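Local coordinates for acarbose Kinase Mak1 (Uncultured bacterium, PDB 6WB4), which phosphorylates the antidiabetic drug acarbose, probably with ATP as phosphate donor, as a pfkB-family carbohydrate kinase from an uncultured bacterium, at residues B[23-28]-B[151-156]; B[177-182]-B[192-197]; B[199-204]-B[222-227]; B[247-252]-B[289-294]; B[271-276]-B[284-289]. All blocks are in the same frame, centred on the assembly; numbering follows the deposited sequence.

Overall arrangement
Interactions 1, 2 and 3 follow one another along the chain and draw on consecutive parallel strands of the large sheet, 24-29, 152-157, 176-180, 200-204 and 226-230; interaction 2 joins strand 176-180 to the short helix 192-195. Interactions 2 and 3 use the neighbouring strands 176-180 and 200-204, their centres being about 7 Å apart. Interaction 5 joins helices 265-280 and 283-298; its Leu274 and Phe273 reach residues of interactions 1, 2 and 3, so this helix pair packs against the sheet. It is nested in the loop closed by interaction 4, centres about 9 Å apart, where helix 283-298 meets edge strand 247-249. Interactions 2, 3 and 4 hold ATP-pocket residues, and interaction 2 also reaches the sugar.

Interaction 1: residues B[23-28]-B[151-156]; sequences QADVLV and RSRHVH
Leu27 and Ala24 both meet Ser152: its OG lies 3.3 Å from Leu27 CB and 3.5 Å from Ala24 CB. A small serine suits a place flanked by these two, its hydroxyl, anti to the carbonyl carbon (chi1 -60°), turned to Gly148 O. On the same face Val155 CG2 approaches Leu27 CB at 4.4 Å. The other face carries valines against histidines. Val26 CG2 comes obliquely to the His154 ring, while Val28 CG1 meets His156 at the ring edge, 4.4 Å from its CD2. Strands 24-29 and 152-157 are neighbours in the parallel core of this pfkB-family kinase, hydrogen-bonded alternately, as by Leu27 N to His154 O (2.8 Å) and His156 N to Leu27 O (2.7 Å); the bond from His154 N to Asp25 O is weak. His154 ND1 bonds Ser176 OG and its NE2 Ser178 OG, which His156 ND1 also meets. The buried histidines thus turn carbon to the valines and these nitrogens to serines of strand 176-180, with the His156 side chain about 4 Å from a bound calcium ion.

Interaction 2: residues B[177-182]-B[192-197]; sequences TSTDLH and KDFAYG. With AC1 (4,6-dideoxy-4-{[(1S,4R,5S,6S)-4,5,6-trihydroxy-3-(hydroxymethyl)cyclohex-2-en-1-yl]amino}-alpha-D-glucopyranose), chain D.
His182 N donates to Asp180 OD1 (3.0 Å), closing an Asx turn round Leu181, whose methyls meet Phe194 and Ala195. The amide reaches the oxygen from above the carboxylate plane, and the turn leads the chain on from Asp180 to His182. Between 177-182 and 192-197 themselves the contact is apolar. Leu181 forks over the short helix: CD1 lies 3.7 Å from Ala195 CB, and CD2 is 3.8 Å from Phe194 CB. A branched leucine suits this place because two methyls serve two neighbours. Thr179 crosses Phe194 at about a right angle, its CG2 3.6 Å from Phe194 O. With OG1 anti to the backbone N (chi1 -173°), the hydroxyl hydrogen-bonds Val157 O on the adjoining strand, leaving the methyl for the helix. Strand and helix belong to a beta-alpha-beta unit completed by strand 200-204. His182, whose ring has Asp180 CG over one face, places CD2 3.8 Å from C6 of the bound acarbose unit, which Arg126, His62 and Asp183 hydrogen-bond. The chemistry thus divides: the methyls of Leu181 and Thr179 rest on the helix through Phe194 CB and O and Ala195 CB, whereas the turn brings a histidine beside the sugar by van der Waals contact and to ATP as well.

Interaction 3: residues B[199-204]-B[222-227]; sequences DYVFVS and GRAQFV
Asp199, at the head of the segment, is gripped by Arg223 at a single oxygen: OD1 accepts from NE at 2.7 Å and from NH2 at 3.0 Å, a side-on grip with OD1 lying close to the guanidinium plane. The carboxylate stands steeply to that plane, 73° away. A water also donates to Asp199 OD1 and to Arg223 O, and accepts from Gln225 NE2, while OD2 takes Thr177 N of the preceding strand, so the carboxylate is probably held as an anion. The carbonyl of Asp199 is bound by Gln225 N (2.9 Å). Next, the Tyr200 ring lies nearly parallel to that of Phe226, planes 7° apart, but displaced, centroids 5.2 Å apart, leaving little overlap; Gln225 OE1 comes in-plane to the tyrosine edge. Tyr277 meets both rings edge-to-face. Val201 then turns CG2 to Ala224 CB (3.7 Å), its N-H making only a weak bond to Phe226 O. A beta-branched residue suits such a strand, and Val203 repeats the theme, CG1 to CG1 with Val227 at 4.2 Å. Ser204, ending the strand, touches ATP. Helix 211-221 connects the two parallel strands and packs on Ala224 and Val227: a beta-alpha-beta crossover of the ribokinase-like fold.

Interaction 4: residues B[247-252]-B[289-294]; sequences LRISPI and AGAVGG
Ile249 and Ile252 each bring a methyl to the methyl of Ala291, and apolar contacts carry the whole junction, with no hydrogen bond between 247-252 and 289-294. Ala291 CB is met by two isoleucines, 4.0 Å from Ile249 CG2 and 4.0 Å from Ile252 CD1; the small side chain lets both come close to the helix. Ile252 holds its side chain stretched, with chi2 at -175°, which carries CD1 on to Val292 CG2 at 3.7 Å, the two side chains crossing obliquely. This is how the fold closes at one end of its large sheet: strand 247-249 is the outermost strand within the chain, and the chain leaving it passes along helix 283-298. The same corner borders the nucleotide pocket, since Pro251 and Gly294 both touch ATP. Among contacts involving backbone, Ser250 O lies 4.4 Å from Ala291 CB. Glycines serve the helix differently: Gly290 and Gly293, lacking side chains, let Ala272 of helix 265-280 approach their CA atoms. Val292 also packs on Leu313, Leu316 and Leu317 of helix 310-318.

Interaction 5: residues B[271-276]-B[284-289]; sequences AAFLCH and FGAARA
With chi1 at -173° for Phe273 and -167° for His276, one turn on, CG lies beside the carbonyl carbon and both rings lean across to 284-289. The two helices, 265-280 and 283-298, form an antiparallel alpha-alpha hairpin with their short segments at 145° and axes 7.5 Å apart, a close approach that suits the alanines and glycine between them. One contact is CH-pi: Ala286 CB stands 3.7 Å from the centroid of the Phe273 ring, close to its normal. Phe273 CE2 also extends to Ala287 CB, at 4.1 Å, while Phe202 of the sheet meets this ring edge-to-face, so the phenyl bridges hairpin and sheet. His276 lies differently. Gly285 O sits over one face of its imidazole, 3.9 Å from the plane and above the centre, and a glycine, with bare backbone, leaves room for the ring to lie against the helix. His280 stacks on His276 as well. Backbone joins in where Ala272 CB comes 3.5 Å from Ala289 O. No hydrogen bond crosses between the segments, leaving cohesion to fit and to ring faces. At the foot of the histidine side chain, His276 CB rests 3.7 Å from Ala289 CB.

Interaction 1: residues B[23-28]-B[151-156]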
# COMPACT_ATOMS: atom_id res chain seq x y z
N GLN B 23 -22.97 12.87 -25.35
CA GLN B 23 -23.34 13.78 -24.28
C GLN B 23 -23.33 13.10 -22.92
O GLN B 23 -23.76 11.95 -22.79
CB GLN B 23 -24.72 14.38 -24.56
CG GLN B 23 -25.19 15.39 -23.52
CD GLN B 23 -24.69 16.79 -23.81
OE1 GLN B 23 -24.06 17.04 -24.84
NE2 GLN B 23 -24.93 17.72 -22.88
N ALA B 24 -22.85 13.80 -21.90
CA ALA B 24 -22.81 13.23 -20.56
C ALA B 24 -23.76 14.00 -19.66
O ALA B 24 -23.89 15.22 -19.78
CB ALA B 24 -21.40 13.28 -20.00
N ASP B 25 -24.44 13.29 -18.77
CA ASP B 25 -25.28 13.93 -17.78
C ASP B 25 -24.42 14.55 -16.69
O ASP B 25 -24.64 15.70 -16.28
CB ASP B 25 -26.26 12.92 -17.19
CG ASP B 25 -27.26 12.44 -18.22
OD1 ASP B 25 -27.95 13.29 -18.82
OD2 ASP B 25 -27.34 11.21 -18.45
N VAL B 26 -23.44 13.80 -16.22
CA VAL B 26 -22.56 14.33 -15.19
C VAL B 26 -21.09 14.11 -15.53
O VAL B 26 -20.63 12.98 -15.70
CB VAL B 26 -22.86 13.69 -13.84
CG1 VAL B 26 -21.83 14.15 -12.82
CG2 VAL B 26 -24.26 14.05 -13.39
N LEU B 27 -20.36 15.21 -15.64
CA LEU B 27 -18.92 15.14 -15.72
C LEU B 27 -18.34 15.33 -14.32
O LEU B 27 -18.71 16.28 -13.62
CB LEU B 27 -18.37 16.17 -16.69
CG LEU B 27 -16.85 16.29 -16.79
CD1 LEU B 27 -16.20 14.98 -17.22
CD2 LEU B 27 -16.51 17.40 -17.76
N VAL B 28 -17.47 14.42 -13.90
CA VAL B 28 -16.75 14.56 -12.63
C VAL B 28 -15.35 15.07 -12.94
O VAL B 28 -14.67 14.54 -13.83
CB VAL B 28 -16.67 13.23 -11.86
CG1 VAL B 28 -15.96 13.44 -10.50
CG2 VAL B 28 -18.06 12.66 -11.64
N ARG B 151 -19.49 18.88 -23.72
CA ARG B 151 -20.25 17.66 -23.99
C ARG B 151 -21.03 17.19 -22.77
O ARG B 151 -21.65 16.12 -22.79
CB ARG B 151 -19.30 16.55 -24.46
CG ARG B 151 -18.55 16.87 -25.75
CD ARG B 151 -17.77 15.67 -26.27
NE ARG B 151 -17.07 15.95 -27.53
CZ ARG B 151 -17.58 15.74 -28.74
NH1 ARG B 151 -18.79 15.23 -28.88
NH2 ARG B 151 -16.86 16.03 -29.82
N SER B 152 -21.01 17.97 -21.69
CA SER B 152 -21.66 17.55 -20.45
C SER B 152 -22.73 18.51 -19.94
O SER B 152 -22.63 19.73 -20.08
CB SER B 152 -20.62 17.35 -19.36
OG SER B 152 -19.69 16.35 -19.73
N ARG B 153 -23.74 17.92 -19.30
CA ARG B 153 -24.89 18.68 -18.84
C ARG B 153 -24.68 19.26 -17.45
O ARG B 153 -25.06 20.40 -17.18
CB ARG B 153 -26.14 17.79 -18.84
CG ARG B 153 -27.38 18.53 -18.40
CD ARG B 153 -28.59 17.64 -18.26
NE ARG B 153 -29.58 18.28 -17.40
CZ ARG B 153 -30.62 17.66 -16.85
NH1 ARG B 153 -30.83 16.36 -17.09
NH2 ARG B 153 -31.45 18.34 -16.07
N HIS B 154 -24.06 18.48 -16.58
CA HIS B 154 -23.75 18.93 -15.24
C HIS B 154 -22.30 18.57 -14.91
O HIS B 154 -21.78 17.56 -15.37
CB HIS B 154 -24.70 18.28 -14.24
CG HIS B 154 -24.38 18.59 -12.81
ND1 HIS B 154 -24.95 19.64 -12.12
CD2 HIS B 154 -23.53 17.99 -11.94
CE1 HIS B 154 -24.48 19.67 -10.89
NE2 HIS B 154 -23.62 18.68 -10.75
N VAL B 155 -21.64 19.41 -14.12
CA VAL B 155 -20.24 19.23 -13.81
C VAL B 155 -20.02 19.19 -12.30
O VAL B 155 -20.27 20.17 -11.60
CB VAL B 155 -19.39 20.35 -14.45
CG1 VAL B 155 -17.93 20.19 -14.09
CG2 VAL B 155 -19.57 20.34 -15.97
N HIS B 156 -19.59 18.03 -11.79
CA HIS B 156 -19.31 17.87 -10.37
C HIS B 156 -17.81 17.99 -10.14
O HIS B 156 -17.01 17.31 -10.79
CB HIS B 156 -19.83 16.54 -9.84
CG HIS B 156 -19.56 16.32 -8.39
ND1 HIS B 156 -20.29 16.94 -7.40
CD2 HIS B 156 -18.64 15.55 -7.76
CE1 HIS B 156 -19.84 16.55 -6.22
NE2 HIS B 156 -18.84 15.72 -6.41

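Interaction 2: residues B[177-182]-B[192-197]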
# COMPACT_ATOMS: atom_id res chain seq x y z
N THR B 177 -23.49 23.20 -11.51
CA THR B 177 -22.29 22.70 -10.89
C THR B 177 -22.58 22.18 -9.50
O THR B 177 -23.54 22.61 -8.85
CB THR B 177 -21.21 23.80 -10.85
OG1 THR B 177 -21.75 24.99 -10.26
CG2 THR B 177 -20.74 24.13 -12.26
N SER B 178 -21.77 21.23 -9.05
CA SER B 178 -21.84 20.75 -7.68
C SER B 178 -20.43 20.51 -7.16
O SER B 178 -19.47 20.48 -7.95
CB SER B 178 -22.68 19.47 -7.58
OG SER B 178 -22.11 18.42 -8.34
N THR B 179 -20.29 20.39 -5.84
CA THR B 179 -19.01 20.04 -5.24
C THR B 179 -19.23 19.45 -3.85
O THR B 179 -20.23 19.72 -3.20
CB THR B 179 -18.07 21.26 -5.12
OG1 THR B 179 -16.77 20.83 -4.67
CG2 THR B 179 -18.62 22.29 -4.13
N ASP B 180 -18.26 18.66 -3.39
CA ASP B 180 -18.36 18.04 -2.08
C ASP B 180 -17.20 18.52 -1.21
O ASP B 180 -16.06 18.11 -1.39
CB ASP B 180 -18.36 16.52 -2.19
CG ASP B 180 -18.69 15.82 -0.89
OD1 ASP B 180 -18.67 16.48 0.18
OD2 ASP B 180 -18.96 14.61 -0.92
N LEU B 181 -17.50 19.40 -0.26
CA LEU B 181 -16.47 20.03 0.56
C LEU B 181 -15.88 19.07 1.60
O LEU B 181 -14.83 19.35 2.18
CB LEU B 181 -17.05 21.26 1.26
CG LEU B 181 -17.55 22.31 0.28
CD1 LEU B 181 -18.06 23.51 1.02
CD2 LEU B 181 -16.41 22.73 -0.64
N HIS B 182 -16.54 17.94 1.79
CA HIS B 182 -16.15 16.95 2.79
C HIS B 182 -15.99 17.60 4.16
O HIS B 182 -16.77 18.49 4.52
CB HIS B 182 -14.86 16.25 2.36
CG HIS B 182 -14.98 15.59 1.02
ND1 HIS B 182 -15.78 14.49 0.81
CD2 HIS B 182 -14.45 15.91 -0.18
CE1 HIS B 182 -15.72 14.14 -0.47
NE2 HIS B 182 -14.91 14.99 -1.09
N LYS B 192 -13.02 27.80 -0.04
CA LYS B 192 -14.01 28.85 -0.24
C LYS B 192 -14.43 29.05 -1.70
O LYS B 192 -15.62 29.24 -1.98
CB LYS B 192 -13.50 30.16 0.36
CG LYS B 192 -13.71 30.24 1.88
CD LYS B 192 -13.07 31.48 2.48
CE LYS B 192 -13.15 31.47 4.00
NZ LYS B 192 -12.42 32.61 4.61
N ASP B 193 -13.48 28.97 -2.63
CA ASP B 193 -13.79 29.09 -4.05
C ASP B 193 -14.86 28.08 -4.47
O ASP B 193 -15.75 28.38 -5.27
CB ASP B 193 -12.54 28.89 -4.90
CG ASP B 193 -11.77 30.17 -5.13
OD1 ASP B 193 -12.41 31.25 -5.18
OD2 ASP B 193 -10.54 30.11 -5.28
N PHE B 194 -14.76 26.87 -3.92
CA PHE B 194 -15.71 25.81 -4.20
C PHE B 194 -17.03 26.05 -3.46
O PHE B 194 -18.11 25.87 -4.02
CB PHE B 194 -15.13 24.46 -3.80
CG PHE B 194 -13.86 24.10 -4.51
CD1 PHE B 194 -13.88 23.49 -5.74
CD2 PHE B 194 -12.63 24.34 -3.92
CE1 PHE B 194 -12.71 23.14 -6.39
CE2 PHE B 194 -11.45 23.99 -4.55
CZ PHE B 194 -11.50 23.38 -5.79
N ALA B 195 -16.92 26.45 -2.20
CA ALA B 195 -18.09 26.71 -1.37
C ALA B 195 -18.95 27.84 -1.94
O ALA B 195 -20.17 27.77 -1.89
CB ALA B 195 -17.68 27.04 0.05
N TYR B 196 -18.30 28.87 -2.49
CA TYR B 196 -19.03 30.04 -2.99
C TYR B 196 -19.26 29.97 -4.49
O TYR B 196 -19.92 30.84 -5.06
CB TYR B 196 -18.28 31.34 -2.66
CG TYR B 196 -17.94 31.53 -1.20
CD1 TYR B 196 -18.71 30.95 -0.20
CD2 TYR B 196 -16.85 32.30 -0.82
CE1 TYR B 196 -18.39 31.13 1.14
CE2 TYR B 196 -16.53 32.48 0.51
CZ TYR B 196 -17.30 31.90 1.48
OH TYR B 196 -16.97 32.08 2.80
N GLY B 197 -18.71 28.95 -5.13
CA GLY B 197 -18.70 28.90 -6.57
C GLY B 197 -19.60 27.86 -7.22
O GLY B 197 -19.75 27.86 -8.44
C1 AC1 D . -10.18 17.16 1.63
O2 AC1 D . -10.03 17.12 4.05
C2 AC1 D . -10.58 16.44 2.90
C4A AC1 D . -11.00 9.34 2.58
C3 AC1 D . -10.14 14.98 2.91
O3 AC1 D . -10.82 14.32 3.98
C4 AC1 D . -10.44 14.26 1.59
N4A AC1 D . -9.57 13.10 1.46
C5 AC1 D . -10.27 15.14 0.34
O5 AC1 D . -10.76 16.46 0.53
C6 AC1 D . -11.02 14.55 -0.85
C1B AC1 D . -9.84 11.91 2.26
C2B AC1 D . -9.13 10.68 1.68
O2B AC1 D . -8.41 11.03 0.48
C3B AC1 D . -10.08 9.52 1.39
O3B AC1 D . -9.34 8.31 1.12
O4 AC1 D . -11.76 8.13 2.50
C5B AC1 D . -11.90 10.53 2.50
C7B AC1 D . -11.34 11.73 2.41
C6B AC1 D . -13.40 10.40 2.48
O6B AC1 D . -13.91 11.24 1.43

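Interaction 3: residues B[199-204]-B[222-227]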
# COMPACT_ATOMS: atom_id res chain seq x y z
N ASP B 199 -23.32 25.59 -7.63
CA ASP B 199 -24.77 25.71 -7.52
C ASP B 199 -25.29 24.80 -6.42
O ASP B 199 -26.17 25.19 -5.65
CB ASP B 199 -25.44 25.39 -8.87
CG ASP B 199 -25.00 26.33 -9.98
OD1 ASP B 199 -25.11 27.56 -9.81
OD2 ASP B 199 -24.52 25.85 -11.03
N TYR B 200 -24.79 23.57 -6.37
CA TYR B 200 -25.23 22.62 -5.34
C TYR B 200 -24.04 22.26 -4.47
O TYR B 200 -23.09 21.63 -4.94
CB TYR B 200 -25.84 21.37 -5.97
CG TYR B 200 -26.63 21.62 -7.24
CD1 TYR B 200 -27.55 22.66 -7.32
CD2 TYR B 200 -26.45 20.82 -8.35
CE1 TYR B 200 -28.27 22.89 -8.48
CE2 TYR B 200 -27.16 21.05 -9.52
CZ TYR B 200 -28.07 22.09 -9.58
OH TYR B 200 -28.78 22.32 -10.73
N VAL B 201 -24.08 22.65 -3.20
CA VAL B 201 -22.96 22.43 -2.31
C VAL B 201 -23.25 21.30 -1.32
O VAL B 201 -24.30 21.28 -0.68
CB VAL B 201 -22.60 23.71 -1.52
CG1 VAL B 201 -21.47 23.46 -0.51
CG2 VAL B 201 -22.27 24.86 -2.48
N PHE B 202 -22.31 20.36 -1.23
CA PHE B 202 -22.41 19.27 -0.26
C PHE B 202 -21.26 19.41 0.73
O PHE B 202 -20.13 19.70 0.33
CB PHE B 202 -22.38 17.90 -0.94
CG PHE B 202 -23.50 17.67 -1.92
CD1 PHE B 202 -23.39 18.10 -3.23
CD2 PHE B 202 -24.67 17.03 -1.53
CE1 PHE B 202 -24.43 17.89 -4.14
CE2 PHE B 202 -25.71 16.82 -2.43
CZ PHE B 202 -25.59 17.25 -3.74
N VAL B 203 -21.53 19.19 2.01
CA VAL B 203 -20.47 19.27 3.01
C VAL B 203 -20.76 18.33 4.18
O VAL B 203 -21.92 18.08 4.52
CB VAL B 203 -20.30 20.72 3.52
CG1 VAL B 203 -21.59 21.22 4.16
CG2 VAL B 203 -19.11 20.82 4.49
N SER B 204 -19.69 17.80 4.77
CA SER B 204 -19.78 16.94 5.94
C SER B 204 -20.02 17.77 7.19
O SER B 204 -19.56 18.91 7.29
CB SER B 204 -18.50 16.13 6.11
OG SER B 204 -18.56 15.33 7.28
N GLY B 222 -21.75 33.47 -1.84
CA GLY B 222 -21.72 32.52 -2.95
C GLY B 222 -22.99 32.36 -3.76
O GLY B 222 -24.02 32.95 -3.44
N ARG B 223 -22.94 31.52 -4.80
CA ARG B 223 -24.06 31.38 -5.72
C ARG B 223 -24.94 30.15 -5.45
O ARG B 223 -25.87 29.88 -6.21
CB ARG B 223 -23.55 31.30 -7.16
CG ARG B 223 -22.69 30.07 -7.42
CD ARG B 223 -22.28 29.97 -8.88
NE ARG B 223 -23.40 29.62 -9.75
CZ ARG B 223 -23.95 30.47 -10.61
NH1 ARG B 223 -23.48 31.71 -10.71
NH2 ARG B 223 -24.97 30.09 -11.36
N ALA B 224 -24.66 29.44 -4.36
CA ALA B 224 -25.35 28.19 -4.05
C ALA B 224 -26.85 28.38 -3.94
O ALA B 224 -27.31 29.38 -3.39
CB ALA B 224 -24.81 27.59 -2.76
N GLN B 225 -27.61 27.44 -4.51
CA GLN B 225 -29.06 27.46 -4.41
C GLN B 225 -29.50 26.76 -3.13
O GLN B 225 -30.55 27.07 -2.57
CB GLN B 225 -29.71 26.78 -5.61
CG GLN B 225 -29.45 27.47 -6.94
CD GLN B 225 -29.87 26.62 -8.11
OE1 GLN B 225 -30.67 25.70 -7.96
NE2 GLN B 225 -29.33 26.91 -9.29
N PHE B 226 -28.70 25.80 -2.69
CA PHE B 226 -28.93 25.15 -1.41
C PHE B 226 -27.64 24.52 -0.87
O PHE B 226 -26.66 24.39 -1.59
CB PHE B 226 -30.03 24.08 -1.53
CG PHE B 226 -29.87 23.18 -2.72
CD1 PHE B 226 -29.09 22.04 -2.64
CD2 PHE B 226 -30.51 23.47 -3.92
CE1 PHE B 226 -28.94 21.21 -3.73
CE2 PHE B 226 -30.36 22.64 -5.01
CZ PHE B 226 -29.58 21.51 -4.92
N VAL B 227 -27.65 24.14 0.41
CA VAL B 227 -26.49 23.50 1.00
C VAL B 227 -26.91 22.22 1.69
O VAL B 227 -27.78 22.23 2.56
CB VAL B 227 -25.77 24.41 2.03
CG1 VAL B 227 -24.67 23.64 2.74
CG2 VAL B 227 -25.20 25.64 1.35
O HOH W 1 -26.88 28.74 -8.32

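Interaction 4: residues B[247-252]-B[289-294]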
# COMPACT_ATOMS: atom_id res chain seq x y z
N LEU B 247 -34.17 21.67 5.97
CA LEU B 247 -34.95 20.46 5.71
C LEU B 247 -34.20 19.27 6.29
O LEU B 247 -33.04 19.03 5.94
CB LEU B 247 -35.19 20.27 4.21
CG LEU B 247 -36.53 20.79 3.67
CD1 LEU B 247 -36.81 22.21 4.15
CD2 LEU B 247 -36.56 20.71 2.15
N ARG B 248 -34.84 18.56 7.20
CA ARG B 248 -34.20 17.43 7.86
C ARG B 248 -34.59 16.10 7.21
O ARG B 248 -35.77 15.82 7.04
CB ARG B 248 -34.56 17.45 9.34
CG ARG B 248 -34.17 18.75 10.03
CD ARG B 248 -34.49 18.75 11.51
NE ARG B 248 -33.47 19.47 12.28
CZ ARG B 248 -33.47 20.78 12.47
NH1 ARG B 248 -34.43 21.53 11.95
NH2 ARG B 248 -32.50 21.35 13.18
N ILE B 249 -33.60 15.29 6.84
CA ILE B 249 -33.88 14.01 6.20
C ILE B 249 -33.32 12.85 7.01
O ILE B 249 -32.11 12.63 7.05
CB ILE B 249 -33.31 13.93 4.77
CG1 ILE B 249 -33.91 15.01 3.88
CG2 ILE B 249 -33.65 12.59 4.14
CD1 ILE B 249 -33.13 16.28 3.89
N SER B 250 -34.22 12.09 7.61
CA SER B 250 -33.85 10.97 8.46
C SER B 250 -33.13 9.90 7.66
O SER B 250 -33.44 9.69 6.49
CB SER B 250 -35.10 10.39 9.13
OG SER B 250 -35.89 11.41 9.72
N PRO B 251 -32.16 9.23 8.29
CA PRO B 251 -31.47 8.14 7.59
C PRO B 251 -32.44 7.01 7.29
O PRO B 251 -33.48 6.91 7.94
CB PRO B 251 -30.38 7.71 8.58
CG PRO B 251 -30.88 8.14 9.90
CD PRO B 251 -31.70 9.38 9.68
N ILE B 252 -32.11 6.17 6.32
CA ILE B 252 -33.07 5.20 5.81
C ILE B 252 -32.60 3.77 6.06
O ILE B 252 -31.42 3.46 5.86
CB ILE B 252 -33.32 5.44 4.30
CG1 ILE B 252 -34.30 6.60 4.12
CG2 ILE B 252 -33.85 4.21 3.62
CD1 ILE B 252 -34.70 6.86 2.69
N ALA B 289 -33.81 10.77 -2.37
CA ALA B 289 -33.08 9.89 -3.27
C ALA B 289 -31.66 9.74 -2.76
O ALA B 289 -31.13 8.63 -2.68
CB ALA B 289 -33.09 10.43 -4.70
N GLY B 290 -31.06 10.87 -2.37
CA GLY B 290 -29.72 10.92 -1.81
C GLY B 290 -29.60 10.02 -0.60
O GLY B 290 -28.61 9.29 -0.47
N ALA B 291 -30.58 10.07 0.29
CA ALA B 291 -30.57 9.22 1.49
C ALA B 291 -30.61 7.72 1.14
O ALA B 291 -29.91 6.93 1.78
CB ALA B 291 -31.73 9.57 2.40
N VAL B 292 -31.41 7.35 0.13
CA VAL B 292 -31.50 5.95 -0.30
C VAL B 292 -30.14 5.49 -0.83
O VAL B 292 -29.65 4.41 -0.46
CB VAL B 292 -32.60 5.73 -1.39
CG1 VAL B 292 -32.52 4.31 -1.96
CG2 VAL B 292 -34.00 5.99 -0.82
N GLY B 293 -29.55 6.30 -1.70
CA GLY B 293 -28.21 6.04 -2.19
C GLY B 293 -27.26 5.84 -1.01
O GLY B 293 -26.51 4.87 -0.99
N GLY B 294 -27.32 6.75 -0.04
CA GLY B 294 -26.51 6.65 1.16
C GLY B 294 -26.71 5.36 1.94
O GLY B 294 -25.74 4.71 2.35

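Interaction 5: residues B[271-276]-B[284-289]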
# COMPACT_ATOMS: atom_id res chain seq x y z
N ALA B 271 -24.36 11.12 -5.85
CA ALA B 271 -24.71 10.52 -7.15
C ALA B 271 -26.22 10.38 -7.34
O ALA B 271 -26.75 10.75 -8.40
CB ALA B 271 -24.03 9.18 -7.31
N ALA B 272 -26.90 9.86 -6.33
CA ALA B 272 -28.35 9.69 -6.39
C ALA B 272 -29.08 11.03 -6.32
O ALA B 272 -30.07 11.23 -7.02
CB ALA B 272 -28.83 8.76 -5.28
N PHE B 273 -28.60 11.94 -5.47
CA PHE B 273 -29.18 13.28 -5.39
C PHE B 273 -29.13 13.94 -6.76
O PHE B 273 -30.13 14.42 -7.27
CB PHE B 273 -28.43 14.15 -4.37
CG PHE B 273 -29.08 15.50 -4.12
CD1 PHE B 273 -29.03 16.51 -5.07
CD2 PHE B 273 -29.73 15.76 -2.91
CE1 PHE B 273 -29.63 17.74 -4.84
CE2 PHE B 273 -30.33 16.99 -2.68
CZ PHE B 273 -30.28 17.98 -3.64
N LEU B 274 -27.93 13.96 -7.34
CA LEU B 274 -27.74 14.57 -8.64
C LEU B 274 -28.65 13.98 -9.71
O LEU B 274 -29.27 14.71 -10.48
CB LEU B 274 -26.28 14.44 -9.08
CG LEU B 274 -25.28 15.22 -8.23
CD1 LEU B 274 -23.89 15.08 -8.80
CD2 LEU B 274 -25.70 16.69 -8.11
N CYS B 275 -28.75 12.65 -9.73
CA CYS B 275 -29.54 11.98 -10.77
C CYS B 275 -31.02 12.33 -10.66
O CYS B 275 -31.66 12.64 -11.66
CB CYS B 275 -29.34 10.47 -10.70
SG CYS B 275 -27.80 9.94 -11.48
N HIS B 276 -31.54 12.32 -9.43
CA HIS B 276 -32.93 12.69 -9.22
C HIS B 276 -33.19 14.15 -9.56
O HIS B 276 -34.11 14.47 -10.30
CB HIS B 276 -33.33 12.43 -7.78
CG HIS B 276 -34.81 12.48 -7.55
ND1 HIS B 276 -35.49 13.65 -7.29
CD2 HIS B 276 -35.74 11.49 -7.54
CE1 HIS B 276 -36.78 13.38 -7.13
NE2 HIS B 276 -36.96 12.08 -7.27
N PHE B 284 -36.47 18.53 -2.30
CA PHE B 284 -36.83 17.71 -1.15
C PHE B 284 -36.74 16.23 -1.52
O PHE B 284 -36.19 15.42 -0.77
CB PHE B 284 -38.23 18.08 -0.66
CG PHE B 284 -38.60 17.44 0.65
CD1 PHE B 284 -37.62 16.93 1.49
CD2 PHE B 284 -39.92 17.36 1.05
CE1 PHE B 284 -37.95 16.34 2.69
CE2 PHE B 284 -40.26 16.78 2.25
CZ PHE B 284 -39.27 16.27 3.08
N GLY B 285 -37.28 15.88 -2.68
CA GLY B 285 -37.24 14.52 -3.17
C GLY B 285 -35.84 14.09 -3.59
O GLY B 285 -35.47 12.93 -3.45
N ALA B 286 -35.06 15.03 -4.12
CA ALA B 286 -33.69 14.74 -4.51
C ALA B 286 -32.87 14.37 -3.27
O ALA B 286 -31.96 13.54 -3.33
CB ALA B 286 -33.06 15.91 -5.24
N ALA B 287 -33.20 15.00 -2.15
CA ALA B 287 -32.55 14.70 -0.89
C ALA B 287 -32.87 13.28 -0.42
O ALA B 287 -31.98 12.57 0.06
CB ALA B 287 -32.95 15.71 0.17
N ARG B 288 -34.12 12.86 -0.58
CA ARG B 288 -34.52 11.51 -0.17
C ARG B 288 -33.90 10.46 -1.08
O ARG B 288 -33.51 9.39 -0.62
CB ARG B 288 -36.04 11.37 -0.13
CG ARG B 288 -36.61 11.52 1.29
CD ARG B 288 -38.09 11.19 1.36
NE ARG B 288 -38.33 9.77 1.59
CZ ARG B 288 -39.06 9.00 0.79
NH1 ARG B 288 -39.64 9.50 -0.29
NH2 ARG B 288 -39.23 7.71 1.08
N ALA B 289 -33.81 10.77 -2.37
CA ALA B 289 -33.08 9.89 -3.27
C ALA B 289 -31.66 9.74 -2.76
O ALA B 289 -31.13 8.63 -2.68
CB ALA B 289 -33.09 10.43 -4.70